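PDB 3BEM: putative NAD(P)H nitroreductase ydfN from Bacillus subtilis, which is a homodimeric FMN flavoprotein that probably reduces nitro or other aromatic compounds with NAD(P)H and may contribute to their degradation. Local coordinates for residues B[59-64]-B[90-95]; B[149-154]-B[190-195]. The protein carries 3 engineered substitutions. One frame throughout, in Å; residues are numbered along the deposited sequence. Where two conformers were deposited one is given.

Contact 1: B[59-64]-B[90-95]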
loop_
_atom_site.group_PDB
_atom_site.type_symbol
_atom_site.label_atom_id
_atom_site.label_comp_id
_atom_site.label_asym_id
_atom_site.label_seq_id
_atom_site.Cartn_x
_atom_site.Cartn_y
_atom_site.Cartn_z
ATOM N N THR B 59 8.013 2.940 7.958
ATOM C CA THR B 59 8.042 3.960 6.922
ATOM C C THR B 59 8.605 5.267 7.427
ATOM O O THR B 59 8.251 5.751 8.532
ATOM C CB THR B 59 6.628 4.190 6.294
ATOM O OG1 THR B 59 5.989 2.953 6.029
ATOM C CG2 THR B 59 6.688 4.988 4.959
ATOM N N LYS B 60 9.487 5.841 6.619
ATOM C CA LYS B 60 9.939 7.208 6.778
ATOM C C LYS B 60 9.686 7.974 5.492
ATOM O O LYS B 60 9.653 7.380 4.390
ATOM C CB LYS B 60 11.402 7.283 7.223
ATOM C CG LYS B 60 11.629 6.789 8.660
ATOM C CD LYS B 60 12.911 7.379 9.335
ATOM C CE LYS B 60 12.772 7.412 10.877
ATOM N NZ LYS B 60 13.644 8.432 11.521
ATOM N N TYR B 61 9.465 9.270 5.620
ATOM C CA TYR B 61 9.343 10.154 4.460
ATOM C C TYR B 61 10.404 11.251 4.470
ATOM O O TYR B 61 10.614 11.913 5.512
ATOM C CB TYR B 61 7.964 10.802 4.389
ATOM C CG TYR B 61 6.804 9.845 4.185
ATOM C CD1 TYR B 61 6.271 9.139 5.246
ATOM C CD2 TYR B 61 6.208 9.717 2.943
ATOM C CE1 TYR B 61 5.233 8.252 5.070
ATOM C CE2 TYR B 61 5.167 8.867 2.744
ATOM C CZ TYR B 61 4.670 8.128 3.812
ATOM O OH TYR B 61 3.640 7.289 3.552
ATOM N N VAL B 62 11.112 11.418 3.354
ATOM C CA VAL B 62 11.955 12.582 3.179
ATOM C C VAL B 62 11.183 13.463 2.231
ATOM O O VAL B 62 10.912 13.077 1.072
ATOM C CB VAL B 62 13.298 12.239 2.646
ATOM C CG1 VAL B 62 14.081 13.529 2.378
ATOM C CG2 VAL B 62 14.020 11.331 3.654
ATOM N N THR B 63 10.813 14.633 2.721
ATOM C CA THR B 63 9.928 15.527 1.988
ATOM C C THR B 63 10.694 16.748 1.492
ATOM O O THR B 63 11.162 17.564 2.303
ATOM C CB THR B 63 8.733 15.970 2.860
ATOM O OG1 THR B 63 8.074 14.805 3.389
ATOM C CG2 THR B 63 7.749 16.815 2.068
ATOM N N VAL B 64 10.823 16.850 0.172
ATOM C CA VAL B 64 11.670 17.860 -0.451
ATOM C C VAL B 64 10.806 19.001 -0.963
ATOM O O VAL B 64 10.027 18.839 -1.918
ATOM C CB VAL B 64 12.527 17.282 -1.603
ATOM C CG1 VAL B 64 13.529 18.347 -2.116
ATOM C CG2 VAL B 64 13.245 15.975 -1.126
ATOM N N LEU B 90 8.280 13.641 -2.420
ATOM C CA LEU B 90 8.516 12.802 -1.229
ATOM C C LEU B 90 9.200 11.531 -1.622
ATOM O O LEU B 90 8.855 10.914 -2.649
ATOM C CB LEU B 90 7.183 12.433 -0.569
ATOM C CG LEU B 90 6.378 13.573 0.088
ATOM C CD1 LEU B 90 5.813 14.569 -0.879
ATOM C CD2 LEU B 90 5.246 12.884 0.848
ATOM N N LEU B 91 10.195 11.133 -0.840
ATOM C CA LEU B 91 10.772 9.813 -0.953
ATOM C C LEU B 91 10.217 8.992 0.162
ATOM O O LEU B 91 10.334 9.343 1.328
ATOM C CB LEU B 91 12.304 9.888 -0.932
ATOM C CG LEU B 91 12.944 10.466 -2.211
ATOM C CD1 LEU B 91 12.549 9.631 -3.479
ATOM C CD2 LEU B 91 12.655 12.010 -2.331
ATOM N N VAL B 92 9.579 7.901 -0.210
ATOM C CA VAL B 92 8.992 6.995 0.737
ATOM C C VAL B 92 10.016 5.895 1.017
ATOM O O VAL B 92 10.365 5.112 0.148
ATOM C CB VAL B 92 7.678 6.377 0.213
ATOM C CG1 VAL B 92 7.006 5.550 1.344
ATOM C CG2 VAL B 92 6.713 7.473 -0.378
ATOM N N LEU B 93 10.506 5.865 2.258
ATOM C CA LEU B 93 11.530 4.944 2.687
ATOM C C LEU B 93 10.926 3.851 3.561
ATOM O O LEU B 93 9.994 4.092 4.316
ATOM C CB LEU B 93 12.601 5.665 3.529
ATOM C CG LEU B 93 13.254 6.876 2.879
ATOM C CD1 LEU B 93 14.341 7.498 3.788
ATOM C CD2 LEU B 93 13.795 6.490 1.440
ATOM N N GLY B 94 11.493 2.654 3.452
ATOM C CA GLY B 94 11.187 1.578 4.352
ATOM C C GLY B 94 12.429 1.114 5.087
ATOM O O GLY B 94 13.440 0.774 4.478
ATOM N N ASP B 95 12.366 1.109 6.408
ATOM C CA ASP B 95 13.498 0.630 7.215
ATOM C C ASP B 95 13.623 -0.891 7.177
ATOM O O ASP B 95 12.797 -1.605 7.729
ATOM C CB ASP B 95 13.285 1.096 8.625
ATOM C CG ASP B 95 14.463 0.905 9.516
ATOM O OD1 ASP B 95 15.501 0.380 9.094
ATOM O OD2 ASP B 95 14.340 1.351 10.692
#
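Lys60 and Leu93 face each other as a hydrogen-bonded pair of an antiparallel sheet, and two residues further along, Val62 and Leu91 repeat the arrangement. Each pair is closed by two N-H to O=C bonds. In the first, Lys60 N reaches Leu93 O at 2.9 Å, and Leu93 N returns to Lys60 O at 2.8 Å. In the second, Val62 N binds Leu91 O, and Leu91 N gives Val62 O the straightest bond of the four, with an N-H...O angle of 169°. CA-H...O contacts supplement them, as where Thr59 CA lies 3.3 Å from Leu93 O.

Apolar packing divides between the two faces. On the face of Thr59, Tyr61, Thr63, Leu90 and Val92, the Tyr61 side chain lies alongside that of Val92, pointing the same way, and its ring meets Val92 obliquely, CE2 3.8 Å from Val92 CG2, while Tyr61 CD2 meets Leu90 CD2 at 3.9 Å. With CG anti to the carbonyl carbon (chi1 -64°), the ring leans toward strand 90-95, and its hydroxyl is hydrogen-bonded to Ser150 of helix 136-161. Thr59 puts CG2, not OG1, against Val92 CG1 at 3.7 Å. Thr63 OG1 is buried beside Leu90 CG without a polar partner. On the other face, Val62 CG2 meets Leu93 CD1 at 3.8 Å, and the Lys60 amine leads away toward a weak bond with Glu213 O of the second subunit.

Strand 59-64 is outermost within its own chain, yet a strand of the second subunit pairs parallel with Tyr61, Val62 and Thr63. Such continuation of the central sheet by the partner's C-terminal end is characteristic of the dimeric, FMN-dependent nitroreductase fold.

Contact 2: B[149-154]-B[190-195]; sequences LSAMMF and MMITIG
Ala151 and Phe154, one helical turn apart, meet Met190, Ile192 and Ile194, every second residue of a strand, in the helix-on-sheet packing of the alpha+beta nitroreductase fold. The helix and strand segments run almost parallel, 4° apart, with 10.5 Å between their axes, and the side chains that meet across the interval are apolar.

The small methyl of Ala151 makes the shallow part of the helix surface, and two side chains, Met190 and Ile192, converge on it. Met190, a selenomethionine, bends at chi3 (85°) and brings its terminal CE to 3.8 Å from Ala151 CB, with SE almost as near. Ile192 comes to the same methyl with its CD1, at 4.0 Å. Phe154 is the large bump. Its CG stands anti to the backbone N (chi1 180°), which carries the ring out toward the strand, where it fills the hollow between the ends of Ile192 and Ile194. Ile192 and Phe154 overlap head to tail, while Ile194 lies roughly perpendicular to the Phe154 side chain. Both isoleucines approach the ring obliquely. The ring of Phe44, from helix 37-47, meets that of Phe154, and Leu90 of the adjoining strand also packs on it.

Cofactor is close by: the Met190 side chain is about 5 Å from a bound FMN, and Leu149, at the start of the helical segment, belongs to an FMN pocket. At the far end of the row, Ile194 ends with its CD1 4.0 Å from Phe154 CZ, while Ile192 CD1 lies 4.1 Å from CD2 of the same ring.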
loop_
_atom_site.group_PDB
_atom_site.type_symbol
_atom_site.label_atom_id
_atom_site.label_comp_id
_atom_site.label_asym_id
_atom_site.label_seq_id
_atom_site.Cartn_x
_atom_site.Cartn_y
_atom_site.Cartn_z
ATOM N N LEU B 149 1.827 0.297 1.846
ATOM C CA LEU B 149 0.579 0.529 2.578
ATOM C C LEU B 149 0.526 2.022 3.006
ATOM O O LEU B 149 -0.498 2.679 2.864
ATOM C CB LEU B 149 0.518 -0.339 3.808
ATOM C CG LEU B 149 0.302 -1.846 3.587
ATOM C CD1 LEU B 149 0.552 -2.547 4.932
ATOM C CD2 LEU B 149 -1.104 -2.208 3.073
ATOM N N SER B 150 1.616 2.503 3.600
ATOM C CA SER B 150 1.702 3.872 4.098
ATOM C C SER B 150 1.514 4.856 2.942
ATOM O O SER B 150 0.769 5.837 3.054
ATOM C CB SER B 150 3.081 4.071 4.757
ATOM O OG SER B 150 3.157 5.334 5.358
ATOM N N ALA B 151 2.172 4.574 1.818
ATOM C CA ALA B 151 2.116 5.466 0.662
ATOM C C ALA B 151 0.696 5.606 0.136
ATOM O O ALA B 151 0.289 6.674 -0.309
ATOM C CB ALA B 151 3.057 4.942 -0.412
HETATM N N MSE B 152 -0.072 4.515 0.100
HETATM C CA MSE B 152 -1.444 4.597 -0.366
HETATM C C MSE B 152 -2.280 5.483 0.549
HETATM O O MSE B 152 -3.099 6.291 0.104
HETATM C CB MSE B 152 -2.051 3.213 -0.484
HETATM C CG MSE B 152 -3.435 3.165 -1.035
HETATM SE SE MSE B 152 -3.511 3.432 -2.982
HETATM C CE MSE B 152 -4.049 5.287 -3.095
HETATM N N MSE B 153 -2.060 5.329 1.859
HETATM C CA MSE B 153 -2.695 6.189 2.837
HETATM C C MSE B 153 -2.296 7.652 2.615
HETATM O O MSE B 153 -3.150 8.554 2.676
HETATM C CB MSE B 153 -2.382 5.730 4.279
HETATM C CG MSE B 153 -2.952 6.646 5.316
HETATM SE SE MSE B 153 -4.807 6.419 5.509
HETATM C CE MSE B 153 -4.814 4.789 6.730
ATOM N N PHE B 154 -1.022 7.899 2.341
ATOM C CA PHE B 154 -0.595 9.291 2.029
ATOM C C PHE B 154 -1.380 9.875 0.843
ATOM O O PHE B 154 -1.882 10.992 0.905
ATOM C CB PHE B 154 0.905 9.404 1.759
ATOM C CG PHE B 154 1.318 10.836 1.443
ATOM C CD1 PHE B 154 1.441 11.777 2.458
ATOM C CD2 PHE B 154 1.364 11.282 0.129
ATOM C CE1 PHE B 154 1.703 13.089 2.162
ATOM C CE2 PHE B 154 1.616 12.603 -0.163
ATOM C CZ PHE B 154 1.788 13.503 0.868
HETATM N N MSE B 190 9.383 4.219 -2.970
HETATM C CA MSE B 190 8.749 4.979 -4.036
HETATM C C MSE B 190 8.999 6.442 -3.859
HETATM O O MSE B 190 9.469 6.872 -2.821
HETATM C CB MSE B 190 7.236 4.683 -4.168
HETATM C CG MSE B 190 6.273 5.162 -3.266
HETATM SE SE MSE B 190 4.461 4.515 -4.000
HETATM C CE MSE B 190 4.715 2.860 -3.094
HETATM N N MSE B 191 8.718 7.157 -4.928
HETATM C CA MSE B 191 8.718 8.602 -4.942
HETATM C C MSE B 191 7.256 9.038 -5.150
HETATM O O MSE B 191 6.506 8.394 -5.866
HETATM C CB MSE B 191 9.640 9.071 -6.063
HETATM C CG MSE B 191 9.727 10.532 -6.254
HETATM SE SE MSE B 191 10.961 10.870 -7.798
HETATM C CE MSE B 191 12.493 10.117 -6.937
ATOM N N ILE B 192 6.838 10.116 -4.503
ATOM C CA ILE B 192 5.518 10.682 -4.734
ATOM C C ILE B 192 5.670 12.156 -4.939
ATOM O O ILE B 192 6.170 12.846 -4.036
ATOM C CB ILE B 192 4.557 10.447 -3.552
ATOM C CG1 ILE B 192 4.448 8.924 -3.249
ATOM C CG2 ILE B 192 3.172 11.039 -3.859
ATOM C CD1 ILE B 192 3.683 8.602 -1.946
ATOM N N THR B 193 5.210 12.637 -6.082
ATOM C CA THR B 193 5.081 14.078 -6.279
ATOM C C THR B 193 3.717 14.516 -5.825
ATOM O O THR B 193 2.728 13.786 -5.970
ATOM C CB THR B 193 5.340 14.519 -7.723
ATOM O OG1 THR B 193 4.705 13.643 -8.644
ATOM C CG2 THR B 193 6.808 14.572 -8.004
ATOM N N ILE B 194 3.636 15.751 -5.310
ATOM C CA ILE B 194 2.380 16.334 -4.874
ATOM C C ILE B 194 2.291 17.761 -5.415
ATOM O O ILE B 194 3.296 18.463 -5.525
ATOM C CB ILE B 194 2.241 16.278 -3.321
ATOM C CG1 ILE B 194 0.862 16.772 -2.906
ATOM C CG2 ILE B 194 3.385 17.101 -2.626
ATOM C CD1 ILE B 194 0.547 16.495 -1.459
ATOM N N GLY B 195 1.080 18.197 -5.780
ATOM C CA GLY B 195 0.861 19.499 -6.303
ATOM C C GLY B 195 -0.537 19.657 -6.799
ATOM O O GLY B 195 -1.422 18.957 -6.330
#

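Followed from the N terminus, the chain lays down strand 59-64, passes through helices 67-76 and 82-85, and returns in strand 88-95, so contact 1 closes a mostly helical loop of 25 residues. Only later does contact 2 open, in helix 136-161; the chain then runs through strand 164-168 and helix 173-180 before strand 186-195 completes the second closure. The two loops are therefore in series, neither nested nor crossed. In space they join: strands 88-95 and 186-195 are neighbours, with Leu90 N 2.8 Å from Ile192 O. Together the contacts tie the chain's outermost strand 59-64, the central strands and helix 136-161 into one core.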